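Long-range contacts in phage tail sheath protein (Desulfitobacterium hafniense, PDB 3HXL), which probably forms the contractile sheath around the tail tube of a myovirus-like phage or prophage: residues Leu40-Gly45 / Leu85-Leu90; Val133-Asp138 / Asp157-Ser162; Leu235-Ala240 / Ser248-Val253. All coordinates share one frame; numbering follows the deposited sequence.

Overall arrangement
Interactions 1, 2 and 3 follow one another along the chain, and each falls in a different family region: the Gp18 domain III N-terminal region, the beta-sandwich and the subtilisin-like region. Interactions 1 and 3 belong to the same mixed sheet, in which strands 35-40 and 84-89 are joined through strand 202-204 to strands 232-236 and 246-255; their centres are 22 Å apart and their nearest atoms about 12 Å. Interaction 2 lies in the outlying beta-sandwich, with its centre 42 Å from that of interaction 3. It nevertheless touches interaction 1, where W44 CH2 packs 3.4 Å from W158 O and the two indole rings meet.

Interaction 1 (Leu40-Gly45 / Leu85-Leu90); sequences LILSWG and LLLYRL
R89 crosses L42 and carries its guanidinium into the bend of the 40-45 loop. Its side chain is extended from CB to NE, with CG anti to the backbone N (chi1 -176°), and this straight reach brings NH1 to 2.7 Å from G45 O. The bond lies in the guanidinium plane and uses a lone pair of the carbonyl. NH2 bonds G110 O and, weakly, L42 O (3.2 Å), while the backbone at W44 passes over one face of the group. The aliphatic part of R89 runs against L42, whose CB is 3.9 Å from R89 CG.

L40 is the point where the two segments pair in parallel. Its N donates to Y88 O (2.9 Å) and its O accepts from L90 N (2.8 Å), both nearly straight. The end of L87 swings over so that its CD1 meets L40 CD1 at 3.9 Å, the two leucines crossing at about a right angle. Beyond the strand end, then, a buried arginine takes over from backbone pairing: it holds G45 O firmly and L42 O weakly, the latter shared with N91 ND2, and probably fixes the course of residues 42-45.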
loop_
_atom_site.group_PDB
_atom_site.type_symbol
_atom_site.label_atom_id
_atom_site.label_comp_id
_atom_site.label_asym_id
_atom_site.label_seq_id
_atom_site.Cartn_x
_atom_site.Cartn_y
_atom_site.Cartn_z
ATOM N N LEU A 40 -8.760 4.221 2.964
ATOM C CA LEU A 40 -8.949 5.219 4.009
ATOM C C LEU A 40 -10.192 6.074 3.892
ATOM O O LEU A 40 -10.734 6.288 2.808
ATOM C CB LEU A 40 -7.753 6.182 4.078
ATOM C CG LEU A 40 -6.378 5.674 4.511
ATOM C CD1 LEU A 40 -5.414 6.851 4.590
ATOM C CD2 LEU A 40 -6.482 4.980 5.853
ATOM N N ILE A 41 -10.619 6.570 5.044
ATOM C CA ILE A 41 -11.753 7.467 5.131
ATOM C C ILE A 41 -11.090 8.835 5.208
ATOM O O ILE A 41 -10.357 9.121 6.151
ATOM C CB ILE A 41 -12.562 7.198 6.396
ATOM C CG1 ILE A 41 -13.215 5.816 6.286
ATOM C CG2 ILE A 41 -13.601 8.299 6.594
ATOM C CD1 ILE A 41 -13.775 5.291 7.583
ATOM N N LEU A 42 -11.344 9.665 4.203
ATOM C CA LEU A 42 -10.738 10.989 4.123
ATOM C C LEU A 42 -11.764 12.120 4.151
ATOM O O LEU A 42 -12.970 11.878 4.185
ATOM C CB LEU A 42 -9.903 11.073 2.841
ATOM C CG LEU A 42 -8.819 9.999 2.681
ATOM C CD1 LEU A 42 -8.138 10.129 1.322
ATOM C CD2 LEU A 42 -7.803 10.151 3.798
ATOM N N SER A 43 -11.270 13.356 4.139
ATOM C CA SER A 43 -12.137 14.529 4.159
ATOM C C SER A 43 -12.060 15.283 2.837
ATOM O O SER A 43 -12.649 16.353 2.682
ATOM C CB SER A 43 -11.736 15.463 5.303
ATOM O OG SER A 43 -11.798 14.797 6.552
ATOM N N TRP A 44 -11.331 14.714 1.885
ATOM C CA TRP A 44 -11.173 15.326 0.577
ATOM C C TRP A 44 -10.524 14.322 -0.367
ATOM O O TRP A 44 -9.939 13.333 0.079
ATOM C CB TRP A 44 -10.299 16.580 0.707
ATOM C CG TRP A 44 -10.254 17.457 -0.511
ATOM C CD1 TRP A 44 -9.294 17.471 -1.480
ATOM C CD2 TRP A 44 -11.197 18.477 -0.862
ATOM N NE1 TRP A 44 -9.578 18.447 -2.410
ATOM C CE2 TRP A 44 -10.740 19.076 -2.055
ATOM C CE3 TRP A 44 -12.384 18.944 -0.280
ATOM C CZ2 TRP A 44 -11.431 20.123 -2.682
ATOM C CZ3 TRP A 44 -13.071 19.987 -0.903
ATOM C CH2 TRP A 44 -12.588 20.562 -2.094
ATOM N N GLY A 45 -10.640 14.574 -1.667
ATOM C CA GLY A 45 -10.045 13.692 -2.653
ATOM C C GLY A 45 -11.043 12.864 -3.438
ATOM O O GLY A 45 -12.162 12.628 -2.985
ATOM N N LEU A 85 2.338 4.037 -2.978
ATOM C CA LEU A 85 1.125 3.799 -2.219
ATOM C C LEU A 85 -0.083 3.840 -3.139
ATOM O O LEU A 85 -0.252 4.779 -3.917
ATOM C CB LEU A 85 0.943 4.860 -1.128
ATOM C CG LEU A 85 -0.429 4.878 -0.427
ATOM C CD1 LEU A 85 -0.602 3.592 0.370
ATOM C CD2 LEU A 85 -0.540 6.087 0.500
ATOM N N LEU A 86 -0.908 2.803 -3.060
ATOM C CA LEU A 86 -2.130 2.752 -3.836
ATOM C C LEU A 86 -3.191 3.079 -2.786
ATOM O O LEU A 86 -3.528 2.249 -1.935
ATOM C CB LEU A 86 -2.336 1.357 -4.440
ATOM C CG LEU A 86 -1.222 0.891 -5.382
ATOM C CD1 LEU A 86 -1.560 -0.494 -5.928
ATOM C CD2 LEU A 86 -1.035 1.880 -6.526
ATOM N N LEU A 87 -3.676 4.315 -2.841
ATOM C CA LEU A 87 -4.661 4.834 -1.902
ATOM C C LEU A 87 -6.076 4.812 -2.449
ATOM O O LEU A 87 -6.315 5.178 -3.599
ATOM C CB LEU A 87 -4.290 6.272 -1.525
ATOM C CG LEU A 87 -5.249 7.063 -0.629
ATOM C CD1 LEU A 87 -5.329 6.429 0.752
ATOM C CD2 LEU A 87 -4.750 8.505 -0.529
ATOM N N TYR A 88 -7.016 4.399 -1.609
ATOM C CA TYR A 88 -8.412 4.330 -2.015
ATOM C C TYR A 88 -9.271 5.058 -0.986
ATOM O O TYR A 88 -9.297 4.676 0.181
ATOM C CB TYR A 88 -8.832 2.866 -2.103
ATOM C CG TYR A 88 -10.182 2.626 -2.736
ATOM C CD1 TYR A 88 -10.313 2.489 -4.117
ATOM C CD2 TYR A 88 -11.324 2.499 -1.948
ATOM C CE1 TYR A 88 -11.552 2.218 -4.700
ATOM C CE2 TYR A 88 -12.567 2.232 -2.516
ATOM C CZ TYR A 88 -12.672 2.090 -3.889
ATOM O OH TYR A 88 -13.890 1.798 -4.451
ATOM N N ARG A 89 -9.955 6.119 -1.403
ATOM C CA ARG A 89 -10.813 6.844 -0.476
ATOM C C ARG A 89 -12.177 6.151 -0.455
ATOM O O ARG A 89 -12.877 6.106 -1.461
ATOM C CB ARG A 89 -10.983 8.304 -0.889
ATOM C CG ARG A 89 -11.801 9.082 0.125
ATOM C CD ARG A 89 -12.210 10.465 -0.364
ATOM N NE ARG A 89 -13.016 11.135 0.647
ATOM C CZ ARG A 89 -13.580 12.327 0.496
ATOM N NH1 ARG A 89 -13.430 13.004 -0.637
ATOM N NH2 ARG A 89 -14.293 12.843 1.489
ATOM N N LEU A 90 -12.539 5.628 0.711
ATOM C CA LEU A 90 -13.777 4.875 0.906
ATOM C C LEU A 90 -15.078 5.664 0.951
ATOM O O LEU A 90 -16.151 5.096 0.756
ATOM C CB LEU A 90 -13.663 4.074 2.202
ATOM C CG LEU A 90 -12.543 3.035 2.325
ATOM C CD1 LEU A 90 -12.236 2.820 3.788
ATOM C CD2 LEU A 90 -12.947 1.733 1.642
#

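Interaction 2 (Val133-Asp138 / Asp157-Ser162); sequences VSTLVD and DWVIFS
T135 OG1 lies between strands 133-137 and 159-162, against V159 and F161, and takes part in a weak hydrogen bond with N156 ND2. V159 CG2 faces this hydroxyl tip to tip at 4.1 Å, and F161 CZ lies 4.2 Å from the same OG1. The methyl branch of T135, CG2, lies anti to the backbone N and rests 4.2 Å from W158 CB.

V137 and W158 approach from opposite directions. V137 CG2 stands over the six-membered ring, 3.8 Å from its centroid and 14° off the normal, a CH-pi contact on one face of the indole. V137 CG1 leans toward the far rim of the ring, 4.0 Å from W158 CH2. At the other end, V133 CG1 meets F161 CE1 at 4.1 Å, approaching the phenyl ring obliquely.

No hydrogen bond joins the two segments. Their strand axes are 10.3 Å apart and run at 146° to each other, so side chains alone fill the interval, as between the layers of a beta-sandwich. Strand 131-137 belongs to one layer, between strands 140-147 and 117-123, while strand 159-162 pairs with 103-107 in the other. L119 and I117 of strand 117-123, L142 of strand 140-147 and V105 of strand 103-107 continue this interior around the contact.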
loop_
_atom_site.group_PDB
_atom_site.type_symbol
_atom_site.label_atom_id
_atom_site.label_comp_id
_atom_site.label_asym_id
_atom_site.label_seq_id
_atom_site.Cartn_x
_atom_site.Cartn_y
_atom_site.Cartn_z
ATOM N N VAL A 133 -12.517 37.532 -8.041
ATOM C CA VAL A 133 -13.075 36.388 -7.327
ATOM C C VAL A 133 -11.938 35.517 -6.812
ATOM O O VAL A 133 -11.219 34.882 -7.585
ATOM C CB VAL A 133 -13.994 35.544 -8.240
ATOM C CG1 VAL A 133 -14.650 34.428 -7.434
ATOM C CG2 VAL A 133 -15.050 36.435 -8.866
ATOM N N SER A 134 -11.776 35.499 -5.497
ATOM C CA SER A 134 -10.710 34.721 -4.896
ATOM C C SER A 134 -11.235 33.545 -4.088
ATOM O O SER A 134 -12.297 33.617 -3.463
ATOM C CB SER A 134 -9.845 35.630 -4.019
ATOM O OG SER A 134 -9.229 36.635 -4.806
ATOM N N THR A 135 -10.482 32.452 -4.124
ATOM C CA THR A 135 -10.835 31.250 -3.388
ATOM C C THR A 135 -9.824 31.108 -2.259
ATOM O O THR A 135 -8.619 30.998 -2.499
ATOM C CB THR A 135 -10.771 29.998 -4.294
ATOM O OG1 THR A 135 -11.624 30.189 -5.427
ATOM C CG2 THR A 135 -11.225 28.760 -3.533
ATOM N N LEU A 136 -10.319 31.134 -1.027
ATOM C CA LEU A 136 -9.461 31.012 0.141
ATOM C C LEU A 136 -9.629 29.671 0.828
ATOM O O LEU A 136 -10.735 29.134 0.917
ATOM C CB LEU A 136 -9.760 32.123 1.152
ATOM C CG LEU A 136 -9.153 33.514 0.918
ATOM C CD1 LEU A 136 -9.577 34.063 -0.424
ATOM C CD2 LEU A 136 -9.594 34.433 2.044
ATOM N N VAL A 137 -8.513 29.142 1.308
ATOM C CA VAL A 137 -8.487 27.875 2.025
ATOM C C VAL A 137 -7.716 28.139 3.309
ATOM O O VAL A 137 -6.523 28.446 3.271
ATOM C CB VAL A 137 -7.767 26.784 1.213
ATOM C CG1 VAL A 137 -7.712 25.494 2.014
ATOM C CG2 VAL A 137 -8.494 26.557 -0.105
ATOM N N ASP A 138 -8.403 28.017 4.441
ATOM C CA ASP A 138 -7.799 28.287 5.741
ATOM C C ASP A 138 -7.273 29.718 5.758
ATOM O O ASP A 138 -6.212 29.992 6.317
ATOM C CB ASP A 138 -6.648 27.321 6.041
ATOM C CG ASP A 138 -7.125 25.915 6.349
ATOM O OD1 ASP A 138 -8.196 25.768 6.974
ATOM O OD2 ASP A 138 -6.417 24.957 5.984
ATOM N N ASP A 157 -8.772 24.124 -8.695
ATOM C CA ASP A 157 -8.523 22.849 -8.029
ATOM C C ASP A 157 -9.327 22.667 -6.744
ATOM O O ASP A 157 -9.287 21.601 -6.127
ATOM C CB ASP A 157 -7.032 22.678 -7.719
ATOM C CG ASP A 157 -6.156 22.808 -8.949
ATOM O OD1 ASP A 157 -6.556 22.333 -10.034
ATOM O OD2 ASP A 157 -5.048 23.376 -8.826
ATOM N N TRP A 158 -10.073 23.692 -6.344
ATOM C CA TRP A 158 -10.848 23.602 -5.110
ATOM C C TRP A 158 -12.362 23.657 -5.241
ATOM O O TRP A 158 -13.071 22.984 -4.493
ATOM C CB TRP A 158 -10.409 24.695 -4.146
ATOM C CG TRP A 158 -9.020 24.523 -3.673
ATOM C CD1 TRP A 158 -7.889 25.058 -4.219
ATOM C CD2 TRP A 158 -8.602 23.753 -2.545
ATOM N NE1 TRP A 158 -6.785 24.673 -3.490
ATOM C CE2 TRP A 158 -7.195 23.872 -2.457
ATOM C CE3 TRP A 158 -9.280 22.979 -1.595
ATOM C CZ2 TRP A 158 -6.453 23.237 -1.456
ATOM C CZ3 TRP A 158 -8.542 22.349 -0.599
ATOM C CH2 TRP A 158 -7.141 22.486 -0.537
ATOM N N VAL A 159 -12.860 24.468 -6.171
ATOM C CA VAL A 159 -14.301 24.594 -6.341
ATOM C C VAL A 159 -14.775 24.683 -7.784
ATOM O O VAL A 159 -13.993 24.911 -8.711
ATOM C CB VAL A 159 -14.848 25.839 -5.609
ATOM C CG1 VAL A 159 -14.509 25.768 -4.131
ATOM C CG2 VAL A 159 -14.275 27.104 -6.232
ATOM N N ILE A 160 -16.082 24.500 -7.945
ATOM C CA ILE A 160 -16.748 24.573 -9.236
ATOM C C ILE A 160 -17.741 25.726 -9.123
ATOM O O ILE A 160 -18.488 25.811 -8.148
ATOM C CB ILE A 160 -17.538 23.274 -9.550
ATOM C CG1 ILE A 160 -16.587 22.074 -9.611
ATOM C CG2 ILE A 160 -18.294 23.433 -10.859
ATOM C CD1 ILE A 160 -15.568 22.146 -10.732
ATOM N N PHE A 161 -17.736 26.614 -10.109
ATOM C CA PHE A 161 -18.644 27.756 -10.103
ATOM C C PHE A 161 -19.892 27.435 -10.913
ATOM O O PHE A 161 -19.806 26.846 -11.991
ATOM C CB PHE A 161 -17.948 28.981 -10.696
ATOM C CG PHE A 161 -16.739 29.419 -9.927
ATOM C CD1 PHE A 161 -16.874 30.079 -8.712
ATOM C CD2 PHE A 161 -15.462 29.157 -10.410
ATOM C CE1 PHE A 161 -15.752 30.477 -7.990
ATOM C CE2 PHE A 161 -14.330 29.549 -9.696
ATOM C CZ PHE A 161 -14.474 30.209 -8.485
ATOM N N SER A 162 -21.051 27.815 -10.389
ATOM C CA SER A 162 -22.311 27.562 -11.078
ATOM C C SER A 162 -23.240 28.766 -10.965
ATOM O O SER A 162 -23.088 29.603 -10.073
ATOM C CB SER A 162 -22.999 26.322 -10.496
ATOM O OG SER A 162 -23.268 26.484 -9.115
#

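Interaction 3 (Leu235-Ala240 / Ser248-Val253); sequences LENYPA and SVKNGV
S248 OG accepts a short, nearly straight hydrogen bond from Y238 N, 2.6 Å away. The hydroxyl gets there because chi1 (-178°) sets OG opposite the backbone N of S248, aiming it at the turn that follows strand 232-236. P239 closes over the same oxygen, its CD 3.7 Å from S248 OG.

Two backbone bonds lead up to this point: V249 N to L235 O and N237 N to V249 O, each 2.8 Å. Just past the pairing, the N237 amide, with its CG beside the backbone N, reaches across to residue 250. Its ND2 donates to K250 O at 3.0 Å and to E236 OE1, which it meets from above the carboxylate plane. The other end of the amide, OD1, accepts from a water that in turn accepts from K250 NZ. Both groups of the N237 amide are thus engaged, which should fix its rotation. K250 NZ also forms a salt bridge with E311, and E236 OE2 one with K213.

The remaining side-chain contacts set carbon against oxygen: K250 CG lies 3.6 Å from N237 OD1, and V249 CG2 against L235 O. Outside the pair, V249 packs on V270 of helix 263-276, whereas L235 and Y238 lie against helix 210-227.

The strand end is tied off by a hydrogen bond from Y238 N to S248 OG and by those of the N237 amide. L235 pairs with S248 and E236 with V249 as neighbouring parallel strands whose two sides carry different helices, a layered alpha/beta pattern consistent with the subtilisin-like region of tail sheath proteins.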
loop_
_atom_site.group_PDB
_atom_site.type_symbol
_atom_site.label_atom_id
_atom_site.label_comp_id
_atom_site.label_asym_id
_atom_site.label_seq_id
_atom_site.Cartn_x
_atom_site.Cartn_y
_atom_site.Cartn_z
ATOM N N LEU A 235 -3.046 -6.283 9.658
ATOM C CA LEU A 235 -4.177 -5.927 10.499
ATOM C C LEU A 235 -3.745 -5.589 11.909
ATOM O O LEU A 235 -2.582 -5.772 12.283
ATOM C CB LEU A 235 -5.169 -7.092 10.560
ATOM C CG LEU A 235 -5.514 -7.769 9.239
ATOM C CD1 LEU A 235 -6.447 -8.948 9.506
ATOM C CD2 LEU A 235 -6.167 -6.771 8.304
ATOM N N GLU A 236 -4.713 -5.097 12.681
ATOM C CA GLU A 236 -4.525 -4.706 14.077
ATOM C C GLU A 236 -5.142 -5.742 15.003
ATOM O O GLU A 236 -6.318 -6.061 14.869
ATOM C CB GLU A 236 -5.221 -3.364 14.337
ATOM C CG GLU A 236 -5.131 -2.884 15.767
ATOM C CD GLU A 236 -6.392 -3.128 16.599
ATOM O OE1 GLU A 236 -6.328 -2.836 17.800
ATOM O OE2 GLU A 236 -7.437 -3.587 16.079
ATOM N N ASN A 237 -4.353 -6.255 15.938
ATOM C CA ASN A 237 -4.838 -7.227 16.911
ATOM C C ASN A 237 -5.798 -8.290 16.362
ATOM O O ASN A 237 -6.980 -8.327 16.716
ATOM C CB ASN A 237 -5.491 -6.483 18.084
ATOM C CG ASN A 237 -4.470 -5.825 18.990
ATOM O OD1 ASN A 237 -3.835 -6.489 19.807
ATOM N ND2 ASN A 237 -4.286 -4.520 18.831
ATOM N N TYR A 238 -5.284 -9.153 15.495
ATOM C CA TYR A 238 -6.096 -10.221 14.934
ATOM C C TYR A 238 -5.259 -11.471 14.702
ATOM O O TYR A 238 -5.192 -11.997 13.586
ATOM C CB TYR A 238 -6.736 -9.776 13.620
ATOM C CG TYR A 238 -7.943 -10.600 13.238
ATOM C CD1 TYR A 238 -7.908 -11.469 12.144
ATOM C CD2 TYR A 238 -9.127 -10.504 13.969
ATOM C CE1 TYR A 238 -9.031 -12.222 11.787
ATOM C CE2 TYR A 238 -10.252 -11.249 13.624
ATOM C CZ TYR A 238 -10.199 -12.103 12.532
ATOM O OH TYR A 238 -11.320 -12.822 12.178
ATOM N N PRO A 239 -4.598 -11.961 15.755
ATOM C CA PRO A 239 -3.773 -13.161 15.624
ATOM C C PRO A 239 -4.617 -14.385 15.261
ATOM O O PRO A 239 -4.089 -15.403 14.817
ATOM C CB PRO A 239 -3.121 -13.279 16.997
ATOM C CG PRO A 239 -4.146 -12.686 17.907
ATOM C CD PRO A 239 -4.588 -11.466 17.143
ATOM N N ALA A 240 -5.931 -14.274 15.435
ATOM C CA ALA A 240 -6.830 -15.383 15.122
ATOM C C ALA A 240 -6.749 -15.796 13.651
ATOM O O ALA A 240 -7.190 -16.890 13.276
ATOM C CB ALA A 240 -8.280 -15.010 15.489
ATOM N N SER A 248 -0.302 -9.361 12.155
ATOM C CA SER A 248 -1.133 -8.720 13.179
ATOM C C SER A 248 -0.331 -7.846 14.143
ATOM O O SER A 248 0.410 -8.352 14.985
ATOM C CB SER A 248 -1.891 -9.785 13.982
ATOM O OG SER A 248 -2.737 -9.193 14.956
ATOM N N VAL A 249 -0.505 -6.533 14.022
ATOM C CA VAL A 249 0.187 -5.570 14.881
ATOM C C VAL A 249 -0.560 -5.466 16.211
ATOM O O VAL A 249 -1.751 -5.152 16.233
ATOM C CB VAL A 249 0.232 -4.177 14.218
ATOM C CG1 VAL A 249 1.041 -3.213 15.074
ATOM C CG2 VAL A 249 0.822 -4.288 12.819
ATOM N N LYS A 250 0.144 -5.722 17.311
ATOM C CA LYS A 250 -0.456 -5.699 18.647
ATOM C C LYS A 250 -0.506 -4.329 19.314
ATOM O O LYS A 250 -1.543 -3.930 19.866
ATOM C CB LYS A 250 0.291 -6.672 19.573
ATOM C CG LYS A 250 -0.390 -6.916 20.928
ATOM C CD LYS A 250 0.421 -7.875 21.793
ATOM C CE LYS A 250 -0.307 -8.231 23.095
ATOM N NZ LYS A 250 -1.590 -8.963 22.842
ATOM N N ASN A 251 0.615 -3.612 19.279
ATOM C CA ASN A 251 0.674 -2.299 19.901
ATOM C C ASN A 251 1.084 -1.183 18.945
ATOM O O ASN A 251 1.352 -1.417 17.763
ATOM C CB ASN A 251 1.601 -2.327 21.139
ATOM C CG ASN A 251 3.046 -2.684 20.806
ATOM O OD1 ASN A 251 3.342 -3.197 19.731
ATOM N ND2 ASN A 251 3.947 -2.432 21.749
ATOM N N GLY A 252 1.104 0.034 19.471
ATOM C CA GLY A 252 1.471 1.187 18.676
ATOM C C GLY A 252 2.768 1.783 19.172
ATOM O O GLY A 252 3.514 1.150 19.928
ATOM N N VAL A 253 3.028 3.017 18.771
ATOM C CA VAL A 253 4.258 3.673 19.166
ATOM C C VAL A 253 4.049 5.130 19.520
ATOM O O VAL A 253 2.968 5.688 19.319
ATOM C CB VAL A 253 5.292 3.592 18.031
ATOM C CG1 VAL A 253 5.616 2.135 17.721
ATOM C CG2 VAL A 253 4.742 4.276 16.784
HETATM O O HOH W 1 -3.389 -6.756 22.426
#